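Local coordinates for clavulanic acid biosynthesis oligopeptide binding protein 2 (Streptomyces clavuligerus, PDB 2WOL) that probably binds oligopeptides as an extracellular solute-binding protein associated with clavulanic acid biosynthesis, at residues Thr429-Leu433 with Gly477-Asn481. Sequence-based numbering, arbitrary orientation.
Sequences TYFSL and GGNWN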
loop_
_atom_site.group_PDB
_atom_site.type_symbol
_atom_site.label_atom_id
_atom_site.label_comp_id
_atom_site.label_asym_id
_atom_site.label_seq_id
_atom_site.Cartn_x
_atom_site.Cartn_y
_atom_site.Cartn_z
ATOM N N THR A 429 -7.295 -10.271 -12.688
ATOM C CA THR A 429 -8.174 -9.119 -12.888
ATOM C C THR A 429 -9.176 -8.923 -11.746
ATOM O O THR A 429 -10.175 -8.224 -11.913
ATOM C CB THR A 429 -8.965 -9.240 -14.206
ATOM O OG1 THR A 429 -9.767 -10.427 -14.174
ATOM C CG2 THR A 429 -8.024 -9.285 -15.409
ATOM N N TYR A 430 -8.903 -9.530 -10.593
ATOM C CA TYR A 430 -9.834 -9.509 -9.460
ATOM C C TYR A 430 -10.198 -8.096 -9.004
ATOM O O TYR A 430 -11.344 -7.831 -8.633
ATOM C CB TYR A 430 -9.265 -10.313 -8.291
ATOM C CG TYR A 430 -10.251 -10.582 -7.173
ATOM C CD1 TYR A 430 -11.324 -11.457 -7.360
ATOM C CD2 TYR A 430 -10.099 -9.981 -5.923
ATOM C CE1 TYR A 430 -12.225 -11.717 -6.336
ATOM C CE2 TYR A 430 -10.997 -10.239 -4.886
ATOM C CZ TYR A 430 -12.058 -11.105 -5.103
ATOM O OH TYR A 430 -12.952 -11.368 -4.092
ATOM N N PHE A 431 -9.225 -7.193 -9.046
ATOM C CA PHE A 431 -9.426 -5.823 -8.579
ATOM C C PHE A 431 -9.849 -4.865 -9.702
ATOM O O PHE A 431 -10.496 -3.849 -9.449
ATOM C CB PHE A 431 -8.169 -5.331 -7.846
ATOM C CG PHE A 431 -7.620 -6.330 -6.854
ATOM C CD1 PHE A 431 -6.497 -7.093 -7.161
ATOM C CD2 PHE A 431 -8.242 -6.525 -5.624
ATOM C CE1 PHE A 431 -5.992 -8.026 -6.249
ATOM C CE2 PHE A 431 -7.748 -7.454 -4.706
ATOM C CZ PHE A 431 -6.621 -8.206 -5.020
ATOM N N SER A 432 -9.504 -5.210 -10.940
ATOM C CA SER A 432 -9.840 -4.388 -12.103
ATOM C C SER A 432 -11.192 -4.738 -12.731
ATOM O O SER A 432 -11.948 -3.847 -13.136
ATOM C CB SER A 432 -8.736 -4.491 -13.160
ATOM O OG SER A 432 -8.468 -5.847 -13.479
ATOM N N LEU A 433 -11.491 -6.031 -12.825
ATOM C CA LEU A 433 -12.703 -6.483 -13.508
ATOM C C LEU A 433 -13.551 -7.441 -12.672
ATOM O O LEU A 433 -14.657 -7.802 -13.073
ATOM C CB LEU A 433 -12.355 -7.132 -14.858
ATOM C CG LEU A 433 -11.704 -6.269 -15.949
ATOM C CD1 LEU A 433 -11.092 -7.153 -17.025
ATOM C CD2 LEU A 433 -12.697 -5.281 -16.559
ATOM N N GLY A 477 -14.317 0.078 -12.789
ATOM C CA GLY A 477 -13.326 -0.891 -12.332
ATOM C C GLY A 477 -12.247 -0.258 -11.478
ATOM O O GLY A 477 -12.093 0.967 -11.464
ATOM N N GLY A 478 -11.501 -1.099 -10.768
ATOM C CA GLY A 478 -10.500 -0.640 -9.812
ATOM C C GLY A 478 -11.141 -0.053 -8.569
ATOM O O GLY A 478 -10.520 0.738 -7.855
ATOM N N ASN A 479 -12.389 -0.445 -8.317
ATOM C CA ASN A 479 -13.154 0.059 -7.180
ATOM C C ASN A 479 -12.729 -0.606 -5.881
ATOM O O ASN A 479 -12.551 -1.826 -5.830
ATOM C CB ASN A 479 -14.654 -0.164 -7.411
ATOM C CG ASN A 479 -15.516 0.379 -6.282
ATOM O OD1 ASN A 479 -15.307 1.493 -5.803
ATOM N ND2 ASN A 479 -16.503 -0.409 -5.859
ATOM N N TRP A 480 -12.583 0.202 -4.835
ATOM C CA TRP A 480 -12.246 -0.301 -3.510
ATOM C C TRP A 480 -13.331 -0.046 -2.466
ATOM O O TRP A 480 -13.253 -0.546 -1.340
ATOM C CB TRP A 480 -10.897 0.256 -3.061
ATOM C CG TRP A 480 -9.785 -0.515 -3.668
ATOM C CD1 TRP A 480 -9.018 -0.156 -4.738
ATOM C CD2 TRP A 480 -9.343 -1.814 -3.270
ATOM N NE1 TRP A 480 -8.106 -1.148 -5.017
ATOM C CE2 TRP A 480 -8.281 -2.175 -4.128
ATOM C CE3 TRP A 480 -9.727 -2.700 -2.255
ATOM C CZ2 TRP A 480 -7.599 -3.392 -4.008
ATOM C CZ3 TRP A 480 -9.052 -3.906 -2.137
ATOM C CH2 TRP A 480 -7.999 -4.241 -3.011
ATOM N N ASN A 481 -14.330 0.741 -2.844
ATOM C CA ASN A 481 -15.517 0.927 -2.027
ATOM C C ASN A 481 -16.529 -0.123 -2.470
ATOM O O ASN A 481 -17.476 0.161 -3.214
ATOM C CB ASN A 481 -16.058 2.355 -2.175
ATOM C CG ASN A 481 -17.223 2.648 -1.239
ATOM O OD1 ASN A 481 -17.862 1.736 -0.712
ATOM N ND2 ASN A 481 -17.507 3.935 -1.034
#
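Phe431 and Trp480 meet at a slant, with the closest approach between CD2 of Phe431 and CH2 of Trp480, 3.5 Å apart, on the six-membered part of the indole. The two ring planes differ by only 21°, yet the centroids are 5.3 Å apart, so the rings are slid past one another and scarcely overlap. Both are flat and apolar, which lets them lie near parallel with close carbon-carbon contact between CD2 and CE2 of Phe431 and CZ2 and CH2 of Trp480. In each the first torsion sets CG anti to the carbonyl carbon, beside the backbone N, and from there the indole is long enough to reach back to the phenyl ring.

Below the rings the backbones approach closely. Gly478 N gives a weak, bent hydrogen bond to Phe431 O, 3.2 Å long with 123° at the hydrogen, and the CA of Gly478 makes a C-H...O contact with the same oxygen. A second such contact joins Gly477 CA to Ser432 O at 3.4 Å. That oxygen sits in space a side chain would need, so a residue without one suits the place, and both glycines have positive phi, which glycine adopts readily.

Each side is braced from within. The ring of Tyr430 sets CD2 over one face of the Phe431 ring, toward its rim, while its hydroxyl is bonded to Val450 O. On the other segment the Asn479 amide bridges its own loop, ND2 bonding Asn481 O at 2.9 Å and OD1 accepting from Lys474 N.

Phe431 and Trp480 both touch Thr451 of strand 448-453, and Trp480 also meets the ring of Trp453; a glycerol, probably from the crystallisation liquor, lies about 4 Å from the Trp480 side chain. The contact thus joins the short helix 430-434 to the loop between helices 460-468 and 488-499, beside the mixed sheet of one lobe of this family 5 solute-binding fold.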